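PDB 4ATG: TAF6 from Antonospora locustae, which probably acts as a subunit of the general transcription factor TFIID, its C-terminal HEAT repeat domain contributing to formation of the Taf6-Taf9 complex. Local coordinates for residues 47-50 with 51-55; 79-82 with 83-87. All blocks are in the same frame, centred on the assembly; numbering follows the deposited sequence. Where two conformers were deposited one is given.

Contact 1 of 2, residues 47-50 with 51-55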
loop_
_atom_site.group_PDB
_atom_site.type_symbol
_atom_site.label_atom_id
_atom_site.label_comp_id
_atom_site.label_asym_id
_atom_site.label_seq_id
_atom_site.Cartn_x
_atom_site.Cartn_y
_atom_site.Cartn_z
ATOM N N GLN A 47 9.827 8.540 -3.921
ATOM C CA GLN A 47 10.197 8.235 -5.318
ATOM C C GLN A 47 11.079 6.971 -5.382
ATOM O O GLN A 47 10.816 6.087 -6.204
ATOM C CB GLN A 47 10.918 9.448 -5.963
ATOM C CG GLN A 47 11.167 9.314 -7.457
ATOM C CD GLN A 47 12.385 10.088 -7.920
ATOM O OE1 GLN A 47 12.895 11.001 -7.248
ATOM N NE2 GLN A 47 12.882 9.733 -9.091
ATOM N N HIS A 48 12.121 6.858 -4.514
ATOM C CA HIS A 48 12.990 5.659 -4.538
ATOM C C HIS A 48 12.241 4.408 -4.148
ATOM O O HIS A 48 12.396 3.362 -4.793
ATOM C CB HIS A 48 14.213 5.805 -3.612
ATOM C CG HIS A 48 15.019 4.539 -3.490
ATOM N ND1 HIS A 48 15.991 4.211 -4.418
ATOM C CD2 HIS A 48 14.952 3.550 -2.565
ATOM C CE1 HIS A 48 16.500 3.054 -4.017
ATOM N NE2 HIS A 48 15.906 2.618 -2.907
ATOM N N ILE A 49 11.496 4.486 -3.036
ATOM C CA ILE A 49 10.766 3.326 -2.522
ATOM C C ILE A 49 9.773 2.833 -3.585
ATOM O O ILE A 49 9.714 1.629 -3.815
ATOM C CB ILE A 49 10.103 3.590 -1.133
ATOM C CG1 ILE A 49 11.180 3.821 -0.042
ATOM C CG2 ILE A 49 9.200 2.420 -0.726
ATOM C CD1 ILE A 49 10.618 4.679 1.235
ATOM N N SER A 50 9.019 3.759 -4.254
ATOM C CA SER A 50 8.062 3.364 -5.307
ATOM C C SER A 50 8.774 2.626 -6.422
ATOM O O SER A 50 8.283 1.598 -6.891
ATOM C CB SER A 50 7.355 4.581 -5.895
ATOM O OG SER A 50 6.514 5.171 -4.926
ATOM N N GLU A 51 9.959 3.139 -6.843
ATOM C CA GLU A 51 10.751 2.513 -7.914
ATOM C C GLU A 51 11.295 1.156 -7.482
ATOM O O GLU A 51 11.300 0.208 -8.263
ATOM C CB GLU A 51 11.909 3.434 -8.358
ATOM C CG GLU A 51 11.465 4.583 -9.250
ATOM C CD GLU A 51 12.490 5.670 -9.530
ATOM O OE1 GLU A 51 13.565 5.681 -8.883
ATOM O OE2 GLU A 51 12.194 6.538 -10.383
ATOM N N LEU A 52 11.717 1.048 -6.226
ATOM C CA LEU A 52 12.250 -0.209 -5.700
ATOM C C LEU A 52 11.151 -1.273 -5.651
ATOM O O LEU A 52 11.414 -2.411 -6.035
ATOM C CB LEU A 52 12.887 0.035 -4.307
ATOM C CG LEU A 52 13.565 -1.167 -3.625
ATOM C CD1 LEU A 52 14.699 -1.766 -4.490
ATOM C CD2 LEU A 52 14.088 -0.764 -2.243
ATOM N N ILE A 53 9.904 -0.908 -5.251
ATOM C CA ILE A 53 8.789 -1.869 -5.229
ATOM C C ILE A 53 8.574 -2.455 -6.632
ATOM O O ILE A 53 8.412 -3.664 -6.767
ATOM C CB ILE A 53 7.507 -1.199 -4.669
ATOM C CG1 ILE A 53 7.549 -1.170 -3.109
ATOM C CG2 ILE A 53 6.210 -1.864 -5.187
ATOM C CD1 ILE A 53 6.662 -0.050 -2.511
ATOM N N LEU A 54 8.601 -1.600 -7.685
ATOM C CA LEU A 54 8.405 -2.069 -9.075
ATOM C C LEU A 54 9.468 -3.058 -9.518
ATOM O O LEU A 54 9.211 -3.904 -10.373
ATOM C CB LEU A 54 8.325 -0.879 -10.060
ATOM C CG LEU A 54 7.189 0.153 -9.821
ATOM C CD1 LEU A 54 7.223 1.246 -10.883
ATOM C CD2 LEU A 54 5.802 -0.520 -9.789
ATOM N N LYS A 55 10.651 -2.973 -8.912
ATOM C CA LYS A 55 11.795 -3.844 -9.229
ATOM C C LYS A 55 11.866 -5.069 -8.321
ATOM O O LYS A 55 12.664 -5.970 -8.589
ATOM C CB LYS A 55 13.098 -3.033 -9.060
ATOM C CG LYS A 55 13.405 -2.115 -10.227
ATOM C CD LYS A 55 14.489 -1.119 -9.872
ATOM C CE LYS A 55 14.802 -0.183 -11.018
ATOM N NZ LYS A 55 15.614 0.977 -10.566
#

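Contact 2 of 2, residues 79-82 with 83-87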
loop_
_atom_site.group_PDB
_atom_site.type_symbol
_atom_site.label_atom_id
_atom_site.label_comp_id
_atom_site.label_asym_id
_atom_site.label_seq_id
_atom_site.Cartn_x
_atom_site.Cartn_y
_atom_site.Cartn_z
ATOM N N VAL A 79 7.366 14.894 10.335
ATOM C CA VAL A 79 7.160 14.919 8.888
ATOM C C VAL A 79 5.719 15.424 8.654
ATOM O O VAL A 79 4.848 15.165 9.477
ATOM C CB VAL A 79 7.369 13.484 8.329
ATOM C CG1 VAL A 79 6.673 13.248 6.992
ATOM C CG2 VAL A 79 8.874 13.122 8.234
ATOM N N PHE A 80 5.483 16.100 7.525
ATOM C CA PHE A 80 4.147 16.526 7.092
ATOM C C PHE A 80 3.867 15.727 5.845
ATOM O O PHE A 80 4.377 16.050 4.768
ATOM C CB PHE A 80 4.113 18.036 6.800
ATOM C CG PHE A 80 2.756 18.513 6.356
ATOM C CD1 PHE A 80 1.630 18.280 7.134
ATOM C CD2 PHE A 80 2.601 19.213 5.166
ATOM C CE1 PHE A 80 0.365 18.734 6.724
ATOM C CE2 PHE A 80 1.343 19.702 4.774
ATOM C CZ PHE A 80 0.228 19.437 5.543
ATOM N N ILE A 81 3.149 14.624 6.006
ATOM C CA ILE A 81 2.932 13.651 4.931
ATOM C C ILE A 81 1.826 13.970 3.962
ATOM O O ILE A 81 1.826 13.451 2.844
ATOM C CB ILE A 81 2.792 12.225 5.545
ATOM C CG1 ILE A 81 3.224 11.104 4.559
ATOM C CG2 ILE A 81 1.353 11.958 6.085
ATOM C CD1 ILE A 81 4.764 11.144 4.137
ATOM N N ASP A 82 0.833 14.759 4.388
ATOM C CA ASP A 82 -0.338 15.060 3.546
ATOM C C ASP A 82 -0.066 15.348 2.065
ATOM O O ASP A 82 -0.776 14.761 1.254
ATOM C CB ASP A 82 -1.216 16.171 4.137
ATOM C CG ASP A 82 -1.639 15.960 5.585
ATOM O OD1 ASP A 82 -0.811 15.443 6.381
ATOM O OD2 ASP A 82 -2.758 16.408 5.950
ATOM N N PRO A 83 0.936 16.180 1.676
ATOM C CA PRO A 83 1.172 16.439 0.235
ATOM C C PRO A 83 1.646 15.243 -0.581
ATOM O O PRO A 83 1.689 15.333 -1.806
ATOM C CB PRO A 83 2.269 17.517 0.234
ATOM C CG PRO A 83 2.311 18.066 1.612
ATOM C CD PRO A 83 1.921 16.917 2.496
ATOM N N TYR A 84 1.998 14.146 0.088
ATOM C CA TYR A 84 2.574 12.968 -0.558
ATOM C C TYR A 84 1.684 11.751 -0.540
ATOM O O TYR A 84 2.042 10.746 -1.142
ATOM C CB TYR A 84 3.953 12.651 0.064
ATOM C CG TYR A 84 4.875 13.848 0.003
ATOM C CD1 TYR A 84 5.441 14.258 -1.205
ATOM C CD2 TYR A 84 5.117 14.625 1.132
ATOM C CE1 TYR A 84 6.248 15.393 -1.278
ATOM C CE2 TYR A 84 5.932 15.756 1.071
ATOM C CZ TYR A 84 6.474 16.148 -0.141
ATOM O OH TYR A 84 7.230 17.292 -0.224
ATOM N N LEU A 85 0.496 11.836 0.096
ATOM C CA LEU A 85 -0.417 10.685 0.137
ATOM C C LEU A 85 -0.837 10.263 -1.264
ATOM O O LEU A 85 -1.072 9.082 -1.495
ATOM C CB LEU A 85 -1.660 11.003 0.982
ATOM C CG LEU A 85 -1.371 11.265 2.474
ATOM C CD1 LEU A 85 -2.598 11.755 3.151
ATOM C CD2 LEU A 85 -0.851 9.975 3.188
ATOM N N HIS A 86 -0.918 11.214 -2.197
ATOM C CA HIS A 86 -1.283 10.939 -3.593
ATOM C C HIS A 86 -0.248 10.080 -4.330
ATOM O O HIS A 86 -0.591 9.423 -5.314
ATOM C CB HIS A 86 -1.601 12.233 -4.353
ATOM C CG HIS A 86 -0.394 12.969 -4.844
ATOM N ND1 HIS A 86 0.445 13.652 -3.972
ATOM C CD2 HIS A 86 0.075 13.112 -6.103
ATOM C CE1 HIS A 86 1.386 14.197 -4.729
ATOM N NE2 HIS A 86 1.214 13.890 -6.018
ATOM N N GLN A 87 1.001 10.104 -3.876
ATOM C CA GLN A 87 2.103 9.268 -4.404
ATOM C C GLN A 87 2.240 7.936 -3.636
ATOM O O GLN A 87 2.534 6.893 -4.230
ATOM C CB GLN A 87 3.437 10.014 -4.311
ATOM C CG GLN A 87 3.503 11.284 -5.154
ATOM C CD GLN A 87 4.738 12.103 -4.861
ATOM O OE1 GLN A 87 5.535 11.800 -3.968
ATOM N NE2 GLN A 87 4.904 13.191 -5.586
HETATM O O HOH W 1 -1.409 14.020 -1.393
#

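Contact 1 of 2, residues 47-50 with 51-55
Glu51, Leu52 and Ile53 each give their backbone N-H to the carbonyl oxygen four residues back, in the regular pattern of an alpha helix. Leu52 N to His48 O is the shortest of these bonds at 2.8 Å. Leu54 N to Ser50 O, at 3.3 Å, is weak. One turn apart, three pairs of side chains meet on different sides of the helix. Gln47 and Glu51 lie side by side and point the same way. Gln47 CG is anti to the backbone N (chi1 -172°), which turns the chain forward along the helix toward Glu51. Gln47 NE2 comes to 3.5 Å from Glu51 OE2, with the amide and carboxylate planes 72° apart. This is a loose polar approach on an exposed face. In the conformer given, His48 NE2 touches the Leu52 CD2 methyl at 3.9 Å, and this methyl lies obliquely to the imidazole ring. The same side chains also rest on helix 7-20, at Leu17 and Ile20. On the buried side, the Ile49 CG2 branch meets the Ile53 CD1 methyl at 4.0 Å. Ile53 CD1 also lies 3.7 Å from the Ile49 O atom. Both isoleucines pack on Cys66 of helix 60-75. Ser50 OG, in one of its two conformers, hydrogen-bonds to Ile46 O, one turn back, and to Tyr70 OH. The chemistry changes round the helix: a polar pair on the exposed surface, a histidine-leucine contact against one neighbour, aliphatic packing on the buried side, and a partly exposed serine whose hydroxyl links the helix to helix 60-75.

Contact 2 of 2, residues 79-82 with 83-87
Ile81 O accepts a hydrogen bond from Tyr84 N at 2.8 Å and so closes a tight turn just before helix 85-97. The N-H...O angle is 159°, and the donor is tilted 34° from the carbonyl plane. Leu85 N reaches Asp82 O at 3.4 Å, a straight but weak bond. Asp82 O also accepts a bond at 2.8 Å from a water that in turn accepts from His86 N. The water thus extends the turn to the next backbone N-H. Around this backbone core, the Phe80 and Pro83 side chains cross at about a right angle. Phe80 CD2 lies 3.6 Å from Pro83 CD, with the proline carbon oblique to the ring. Phe80 O lies at the edge of the Tyr84 ring, near its plane. On the buried side, the Ile81 CG2 methyl meets Leu85 CD2 at 4.1 Å. Ile81 CG1 is anti to the backbone N (chi1 -153°), leaving CG2 between the backbone N and the carbonyl carbon, on the side facing Leu85. An alanine at Leu85 would remove the branch that meets Ile81 CG2 and the side-chain contact with Tyr121, and would probably leave a gap toward helix 104-121. Farther out, Tyr84 packs on Val42, Pro43 and Ile46 of helix 42-55, while Ile81 rests on Leu73 and Ile74 of helix 60-75. Asp82 OD2 is hydrogen-bonded to Tyr125 OH. The turn from Ile81 to Tyr84 leads into helix 85-97, and Ile81, Tyr84 and Leu85 fit it between neighbouring helices of the HEAT repeat domain.

In the fold
Contact 1 precedes contact 2 in the chain, and helix 60-75 lies between them. Their centres are about 16 Å apart. Their nearest atoms come within about 4 Å, but the two do not touch. Both pack against helix 60-75. They are also joined through each other's helices: Ile53 and Leu54 of contact 1 meet helix 85-97, while Tyr84 and Gln87 of contact 2 reach Ile46 on helix 42-55. Contact 1 is a stretch inside a helix, and contact 2 the entry to a neighbouring one. A bound 2-[N-cyclohexylamino]ethane sulfonic acid, probably from the crystallisation liquor, lies about 5 Å from the Asp82 side chain.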